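Local coordinates for NOL1/NOP2/sun family protein (Enterococcus faecium, PDB 3M4X) that probably transfers a methyl group from S-adenosylmethionine to a cytosine of ribosomal RNA, at residues Lys108-Cys113 against Gly174-Ile179; Ile179-Pro184 against Gly228-Ser233. All coordinates share one frame; numbering follows the deposited sequence.

Overall arrangement
Followed from the N terminus, the chain first lays down strand 108-111 of the methyltransferase sheet, and 61 residues beyond 108-113 it comes back at 174-179, where interaction 1 closes a loop rich in helix. Strand 176-182, which begins there, runs on into interaction 2, which closes a second, shorter loop when strand 228-234 arrives. The two loops follow one another in series, neither nesting nor crossing, and share I179. The centres of the two interactions lie about 9 Å apart. Together they set three neighbouring parallel strands in order, with the middle one, 176-182, gripped along one edge by 108-111 and along the other by 228-234.

Interaction 1. Residues Lys108-Cys113 against Gly174-Ile179; sequences KVLDLC and GFFDRI
K108 and D177 meet through a main-chain N-H and a carboxylate: K108 N donates to D177 OD2 over 2.8 Å, almost straight at 172°, D177 OD2 accepting through its anti lone pair, the one away from OD1. The other oxygen, OD1, forms a salt bridge with K225, so the carboxylate is held from two directions. K108 O receives two weak bonds, from D177 N and R178 N, where the chain turns its corner at D177. Beyond it the pairing becomes regular, with L110 N donating to R178 O at 2.8 Å, and V109 CA sends its hydrogen to that same oxygen.

At the charged end, the K108 chain as far as CD already lies over a face of the F175 ring, CD making a CH-pi contact 3.7 Å from the centroid. The bend at chi3 (-76°) then acts on CE and NZ alone, bringing NZ to F175 O at 2.9 Å, in the carbonyl plane; NZ also makes a cation-pi contact 4.4 Å from the centroid of the F175 ring.

These are neighbouring parallel strands of the Rossmann-like methyltransferase sheet, 108-111 being flanked by 132-136 along its other edge. Side chains alternate accordingly: V109 and R178 lie side by side on one face, L110 and I179 on the other. R178 directs its guanidinium away from V109 to a salt bridge with E107.

Apolar packing gathers on the L110 side. L110 CB sits over the centre of the F176 ring, 3.5 Å from the centroid and nearly on its normal, while F175 CD2 covers the opposite face. The F176 ring is thus sandwiched, with K108 C at its edge. L110 CD2 touches I179 CG2 at 3.9 Å, and V134 of the adjoining strand packs against both L110 and F176.

Interaction 2. Residues Ile179-Pro184 against Gly228-Ser233; sequences IVVDAP and GQLIYS
I179 N opens the pairing by donating to Q229 O, and from there strands 179-182 and 228-233 run side by side as neighbours in the parallel part of the Rossmann-like sheet, their directions 10° apart. Donors and acceptors alternate across the gap. I179 O accepts from I231 N, and I231 O from V181 N; the latter bond, at 2.8 Å, is practically straight, 179° at the hydrogen. V181 O then takes S233 N, and S233 O takes A183 N, both donors tilted from the carbonyl plane. The outward V180 N-H is satisfied by L110 on the other neighbouring strand.

Side-chain polar atoms find partners both inside and outside the pair. Y232 OH finds E241 O and Q229 NE2 finds T301, both beyond it. V181 CG2 meets L230 CD1 at 3.7 Å, and A183 CB lies obliquely against Y232 CE1 at 3.6 Å. V180 and I231 share the face covered by A101 of helix 95-101. D182 OD2 has a long, weak ion pair with K119. The S233 hydroxyl, standing between its own N and carbonyl carbon (chi1 82°), is turned by that torsion toward D182, where OG gives a weak bond to OD1 at 3.0 Å.

Interaction 1. Residues Lys108-Cys113 against Gly174-Ile179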
ATOM      1  N   LYS A 108       6.872   9.873  -9.566  1.00 30.00           N
ATOM      2  CA  LYS A 108       7.264   8.474  -9.661  1.00 33.50           C
ATOM      3  C   LYS A 108       7.673   8.001  -8.265  1.00 28.53           C
ATOM      4  O   LYS A 108       8.600   8.544  -7.656  1.00 31.08           O
ATOM      5  CB  LYS A 108       8.380   8.286 -10.693  1.00 31.86           C
ATOM      6  CG  LYS A 108       7.945   8.682 -12.113  1.00 35.11           C
ATOM      7  CD  LYS A 108       9.132   8.752 -13.077  1.00 35.46           C
ATOM      8  CE  LYS A 108       9.957  10.007 -12.867  1.00 37.55           C
ATOM      9  NZ  LYS A 108      11.219   9.957 -13.678  1.00 42.19           N
ATOM     10  N   VAL A 109       6.962   6.997  -7.755  1.00 26.73           N
ATOM     11  CA  VAL A 109       7.091   6.615  -6.354  1.00 27.07           C
ATOM     12  C   VAL A 109       7.394   5.130  -6.218  1.00 24.22           C
ATOM     13  O   VAL A 109       6.798   4.311  -6.888  1.00 29.50           O
ATOM     14  CB  VAL A 109       5.795   6.963  -5.544  1.00 27.51           C
ATOM     15  CG1 VAL A 109       5.943   6.570  -4.077  1.00 19.89           C
ATOM     16  CG2 VAL A 109       5.446   8.433  -5.681  1.00 24.06           C
ATOM     17  N   LEU A 110       8.330   4.788  -5.341  1.00 28.75           N
ATOM     18  CA  LEU A 110       8.671   3.388  -5.116  1.00 29.05           C
ATOM     19  C   LEU A 110       8.386   3.005  -3.668  1.00 26.91           C
ATOM     20  O   LEU A 110       8.781   3.709  -2.754  1.00 29.70           O
ATOM     21  CB  LEU A 110      10.153   3.133  -5.460  1.00 26.45           C
ATOM     22  CG  LEU A 110      10.713   1.730  -5.173  1.00 26.09           C
ATOM     23  CD1 LEU A 110      10.031   0.692  -6.058  1.00 23.99           C
ATOM     24  CD2 LEU A 110      12.221   1.690  -5.389  1.00 26.51           C
ATOM     25  N   ASP A 111       7.653   1.913  -3.484  1.00 28.53           N
ATOM     26  CA  ASP A 111       7.499   1.260  -2.189  1.00 30.63           C
ATOM     27  C   ASP A 111       8.333  -0.014  -2.262  1.00 32.15           C
ATOM     28  O   ASP A 111       7.917  -1.007  -2.866  1.00 34.34           O
ATOM     29  CB  ASP A 111       6.032   0.907  -1.933  1.00 31.25           C
ATOM     30  CG  ASP A 111       5.757   0.552  -0.472  1.00 37.98           C
ATOM     31  OD1 ASP A 111       4.571   0.351  -0.114  1.00 35.38           O
ATOM     32  OD2 ASP A 111       6.719   0.470   0.325  1.00 38.22           O
ATOM     33  N   LEU A 112       9.514   0.020  -1.665  1.00 32.06           N
ATOM     34  CA  LEU A 112      10.519  -1.015  -1.916  1.00 34.80           C
ATOM     35  C   LEU A 112      10.279  -2.349  -1.188  1.00 36.44           C
ATOM     36  O   LEU A 112      10.509  -3.417  -1.743  1.00 40.38           O
ATOM     37  CB  LEU A 112      11.915  -0.462  -1.624  1.00 32.68           C
ATOM     38  CG  LEU A 112      13.134  -1.306  -1.988  1.00 33.08           C
ATOM     39  CD1 LEU A 112      13.183  -1.623  -3.478  1.00 28.35           C
ATOM     40  CD2 LEU A 112      14.378  -0.571  -1.573  1.00 38.70           C
ATOM     41  N   CYS A 113       9.803  -2.287   0.047  1.00 32.09           N
ATOM     42  CA  CYS A 113       9.456  -3.495   0.793  1.00 33.92           C
ATOM     43  C   CYS A 113       7.986  -3.437   1.194  1.00 32.89           C
ATOM     44  O   CYS A 113       7.659  -3.028   2.306  1.00 32.12           O
ATOM     45  CB  CYS A 113      10.353  -3.602   2.030  1.00 35.57           C
ATOM     46  SG  CYS A 113      12.095  -3.313   1.659  1.00 39.97           S
ATOM     47  N   GLY A 174      18.280   6.242 -10.895  1.00 41.53           N
ATOM     48  CA  GLY A 174      17.906   7.651 -10.960  1.00 40.07           C
ATOM     49  C   GLY A 174      16.468   7.985 -11.365  1.00 38.75           C
ATOM     50  O   GLY A 174      16.185   9.109 -11.814  1.00 32.44           O
ATOM     51  N   PHE A 175      15.557   7.034 -11.188  1.00 36.48           N
ATOM     52  CA  PHE A 175      14.206   7.131 -11.766  1.00 34.22           C
ATOM     53  C   PHE A 175      13.151   7.851 -10.897  1.00 32.50           C
ATOM     54  O   PHE A 175      12.353   8.638 -11.408  1.00 33.92           O
ATOM     55  CB  PHE A 175      13.732   5.722 -12.147  1.00 35.51           C
ATOM     56  CG  PHE A 175      12.339   5.662 -12.734  1.00 41.74           C
ATOM     57  CD1 PHE A 175      12.118   5.939 -14.077  1.00 44.34           C
ATOM     58  CD2 PHE A 175      11.264   5.264 -11.958  1.00 38.85           C
ATOM     59  CE1 PHE A 175      10.847   5.856 -14.617  1.00 41.66           C
ATOM     60  CE2 PHE A 175       9.993   5.173 -12.491  1.00 34.30           C
ATOM     61  CZ  PHE A 175       9.783   5.469 -13.820  1.00 40.79           C
ATOM     62  N   PHE A 176      13.167   7.595  -9.592  1.00 27.66           N
ATOM     63  CA  PHE A 176      12.072   7.990  -8.704  1.00 27.66           C
ATOM     64  C   PHE A 176      12.182   9.351  -8.037  1.00 26.70           C
ATOM     65  O   PHE A 176      13.254   9.778  -7.599  1.00 32.10           O
ATOM     66  CB  PHE A 176      11.892   6.938  -7.595  1.00 26.65           C
ATOM     67  CG  PHE A 176      11.470   5.595  -8.104  1.00 25.61           C
ATOM     68  CD1 PHE A 176      12.382   4.566  -8.219  1.00 28.94           C
ATOM     69  CD2 PHE A 176      10.159   5.372  -8.496  1.00 30.90           C
ATOM     70  CE1 PHE A 176      11.986   3.315  -8.706  1.00 32.56           C
ATOM     71  CE2 PHE A 176       9.750   4.133  -8.973  1.00 29.35           C
ATOM     72  CZ  PHE A 176      10.662   3.103  -9.070  1.00 30.64           C
ATOM     73  N   ASP A 177      11.039  10.007  -7.915  1.00 26.61           N
ATOM     74  CA  ASP A 177      10.916  11.186  -7.060  1.00 31.56           C
ATOM     75  C   ASP A 177      10.952  10.832  -5.583  1.00 28.21           C
ATOM     76  O   ASP A 177      11.321  11.643  -4.748  1.00 24.63           O
ATOM     77  CB  ASP A 177       9.586  11.890  -7.324  1.00 34.84           C
ATOM     78  CG  ASP A 177       9.511  12.473  -8.695  1.00 31.16           C
ATOM     79  OD1 ASP A 177      10.215  13.473  -8.923  1.00 37.40           O
ATOM     80  OD2 ASP A 177       8.756  11.934  -9.542  1.00 33.31           O
ATOM     81  N   ARG A 178      10.550   9.618  -5.256  1.00 31.25           N
ATOM     82  CA  ARG A 178      10.224   9.325  -3.880  1.00 32.65           C
ATOM     83  C   ARG A 178      10.313   7.841  -3.655  1.00 29.51           C
ATOM     84  O   ARG A 178       9.794   7.053  -4.450  1.00 28.38           O
ATOM     85  CB  ARG A 178       8.805   9.811  -3.613  1.00 30.45           C
ATOM     86  CG  ARG A 178       8.349   9.873  -2.166  1.00 29.57           C
ATOM     87  CD  ARG A 178       7.238  10.951  -2.077  1.00 27.57           C
ATOM     88  NE  ARG A 178       7.646  11.985  -1.150  1.00 39.70           N
ATOM     89  CZ  ARG A 178       7.968  13.222  -1.480  1.00 42.99           C
ATOM     90  NH1 ARG A 178       7.908  13.631  -2.729  1.00 39.35           N
ATOM     91  NH2 ARG A 178       8.341  14.056  -0.533  1.00 56.95           N
ATOM     92  N   ILE A 179      11.004   7.456  -2.587  1.00 29.10           N
ATOM     93  CA  ILE A 179      11.129   6.047  -2.259  1.00 32.64           C
ATOM     94  C   ILE A 179      10.863   5.791  -0.783  1.00 30.74           C
ATOM     95  O   ILE A 179      11.409   6.462   0.088  1.00 32.64           O
ATOM     96  CB  ILE A 179      12.523   5.488  -2.641  1.00 31.05           C
ATOM     97  CG1 ILE A 179      12.810   5.699  -4.133  1.00 30.18           C
ATOM     98  CG2 ILE A 179      12.629   4.006  -2.262  1.00 30.26           C
ATOM     99  CD1 ILE A 179      14.186   5.163  -4.576  1.00 29.12           C
TER

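Interaction 2. Residues Ile179-Pro184 against Gly228-Ser233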
ATOM      1  N   ILE A 179      11.004   7.456  -2.587  1.00 29.10           N
ATOM      2  CA  ILE A 179      11.129   6.047  -2.259  1.00 32.64           C
ATOM      3  C   ILE A 179      10.863   5.791  -0.783  1.00 30.74           C
ATOM      4  O   ILE A 179      11.409   6.462   0.088  1.00 32.64           O
ATOM      5  CB  ILE A 179      12.523   5.488  -2.641  1.00 31.05           C
ATOM      6  CG1 ILE A 179      12.810   5.699  -4.133  1.00 30.18           C
ATOM      7  CG2 ILE A 179      12.629   4.006  -2.262  1.00 30.26           C
ATOM      8  CD1 ILE A 179      14.186   5.163  -4.576  1.00 29.12           C
ATOM      9  N   VAL A 180      10.023   4.804  -0.515  1.00 28.07           N
ATOM     10  CA  VAL A 180       9.708   4.420   0.836  1.00 21.55           C
ATOM     11  C   VAL A 180      10.319   3.060   1.107  1.00 31.74           C
ATOM     12  O   VAL A 180      10.038   2.075   0.411  1.00 31.82           O
ATOM     13  CB  VAL A 180       8.195   4.347   1.058  1.00 25.99           C
ATOM     14  CG1 VAL A 180       7.886   3.799   2.436  1.00 28.73           C
ATOM     15  CG2 VAL A 180       7.571   5.714   0.850  1.00 29.74           C
ATOM     16  N   VAL A 181      11.161   3.023   2.130  1.00 33.92           N
ATOM     17  CA  VAL A 181      11.813   1.810   2.579  1.00 36.45           C
ATOM     18  C   VAL A 181      11.360   1.492   4.004  1.00 36.78           C
ATOM     19  O   VAL A 181      11.882   2.040   4.977  1.00 31.43           O
ATOM     20  CB  VAL A 181      13.341   1.984   2.580  1.00 33.60           C
ATOM     21  CG1 VAL A 181      14.031   0.677   2.990  1.00 34.52           C
ATOM     22  CG2 VAL A 181      13.821   2.445   1.214  1.00 28.81           C
ATOM     23  N   ASP A 182      10.366   0.624   4.114  1.00 40.14           N
ATOM     24  CA  ASP A 182       9.931   0.110   5.404  1.00 37.77           C
ATOM     25  C   ASP A 182      10.737  -1.170   5.605  1.00 36.24           C
ATOM     26  O   ASP A 182      10.336  -2.246   5.197  1.00 37.06           O
ATOM     27  CB  ASP A 182       8.425  -0.142   5.351  1.00 44.04           C
ATOM     28  CG  ASP A 182       7.885  -0.837   6.587  1.00 45.63           C
ATOM     29  OD1 ASP A 182       8.308  -0.525   7.724  1.00 43.70           O
ATOM     30  OD2 ASP A 182       7.009  -1.704   6.398  1.00 48.44           O
ATOM     31  N   ALA A 183      11.910  -1.024   6.206  1.00 39.61           N
ATOM     32  CA  ALA A 183      12.929  -2.065   6.185  1.00 37.41           C
ATOM     33  C   ALA A 183      12.635  -3.241   7.089  1.00 38.15           C
ATOM     34  O   ALA A 183      12.135  -3.065   8.198  1.00 39.33           O
ATOM     35  CB  ALA A 183      14.281  -1.475   6.540  1.00 42.82           C
ATOM     36  N   PRO A 184      12.965  -4.452   6.622  1.00 39.08           N
ATOM     37  CA  PRO A 184      12.912  -5.587   7.546  1.00 44.35           C
ATOM     38  C   PRO A 184      13.766  -5.205   8.728  1.00 41.25           C
ATOM     39  O   PRO A 184      14.850  -4.630   8.539  1.00 42.81           O
ATOM     40  CB  PRO A 184      13.595  -6.723   6.766  1.00 47.87           C
ATOM     41  CG  PRO A 184      13.573  -6.290   5.323  1.00 41.26           C
ATOM     42  CD  PRO A 184      13.617  -4.789   5.346  1.00 39.63           C
ATOM     43  N   GLY A 228      15.305  13.844  -5.110  1.00 37.32           N
ATOM     44  CA  GLY A 228      14.321  12.839  -4.771  1.00 32.21           C
ATOM     45  C   GLY A 228      14.319  12.637  -3.268  1.00 36.79           C
ATOM     46  O   GLY A 228      15.288  12.960  -2.571  1.00 31.43           O
ATOM     47  N   GLN A 229      13.225  12.093  -2.756  1.00 35.01           N
ATOM     48  CA  GLN A 229      13.099  11.934  -1.320  1.00 34.35           C
ATOM     49  C   GLN A 229      13.053  10.484  -0.926  1.00 31.54           C
ATOM     50  O   GLN A 229      12.472   9.643  -1.617  1.00 33.11           O
ATOM     51  CB  GLN A 229      11.890  12.706  -0.788  1.00 37.17           C
ATOM     52  CG  GLN A 229      11.982  14.188  -1.117  1.00 42.50           C
ATOM     53  CD  GLN A 229      11.443  15.058  -0.006  1.00 51.07           C
ATOM     54  OE1 GLN A 229      10.230  15.179   0.176  1.00 43.64           O
ATOM     55  NE2 GLN A 229      12.346  15.667   0.755  1.00 56.88           N
ATOM     56  N   LEU A 230      13.707  10.207   0.189  1.00 29.43           N
ATOM     57  CA  LEU A 230      13.778   8.879   0.757  1.00 30.14           C
ATOM     58  C   LEU A 230      13.118   8.891   2.114  1.00 33.38           C
ATOM     59  O   LEU A 230      13.475   9.687   2.990  1.00 33.21           O
ATOM     60  CB  LEU A 230      15.232   8.476   0.940  1.00 34.30           C
ATOM     61  CG  LEU A 230      15.453   7.237   1.792  1.00 32.86           C
ATOM     62  CD1 LEU A 230      14.915   6.026   1.069  1.00 35.19           C
ATOM     63  CD2 LEU A 230      16.920   7.093   2.052  1.00 37.29           C
ATOM     64  N   ILE A 231      12.144   8.011   2.285  1.00 33.53           N
ATOM     65  CA  ILE A 231      11.531   7.811   3.577  1.00 32.19           C
ATOM     66  C   ILE A 231      11.950   6.431   4.102  1.00 35.31           C
ATOM     67  O   ILE A 231      11.706   5.411   3.448  1.00 37.26           O
ATOM     68  CB  ILE A 231       9.994   7.935   3.514  1.00 30.76           C
ATOM     69  CG1 ILE A 231       9.559   9.386   3.258  1.00 32.02           C
ATOM     70  CG2 ILE A 231       9.373   7.448   4.823  1.00 32.47           C
ATOM     71  CD1 ILE A 231       9.587   9.826   1.798  1.00 30.60           C
ATOM     72  N   TYR A 232      12.602   6.414   5.266  1.00 26.46           N
ATOM     73  CA  TYR A 232      13.046   5.172   5.908  1.00 26.93           C
ATOM     74  C   TYR A 232      12.272   4.901   7.185  1.00 29.75           C
ATOM     75  O   TYR A 232      12.060   5.799   8.003  1.00 32.23           O
ATOM     76  CB  TYR A 232      14.531   5.248   6.257  1.00 33.55           C
ATOM     77  CG  TYR A 232      15.062   4.063   7.048  1.00 30.52           C
ATOM     78  CD1 TYR A 232      15.303   2.850   6.426  1.00 29.48           C
ATOM     79  CD2 TYR A 232      15.338   4.167   8.413  1.00 31.45           C
ATOM     80  CE1 TYR A 232      15.804   1.772   7.124  1.00 29.94           C
ATOM     81  CE2 TYR A 232      15.843   3.083   9.136  1.00 32.53           C
ATOM     82  CZ  TYR A 232      16.082   1.887   8.478  1.00 37.06           C
ATOM     83  OH  TYR A 232      16.585   0.786   9.157  1.00 33.92           O
ATOM     84  N   SER A 233      11.869   3.655   7.375  1.00 33.89           N
ATOM     85  CA  SER A 233      11.074   3.324   8.546  1.00 35.62           C
ATOM     86  C   SER A 233      11.316   1.921   9.035  1.00 34.76           C
ATOM     87  O   SER A 233      11.788   1.043   8.303  1.00 34.32           O
ATOM     88  CB  SER A 233       9.591   3.494   8.271  1.00 33.11           C
ATOM     89  OG  SER A 233       9.085   2.347   7.609  1.00 45.32           O
TER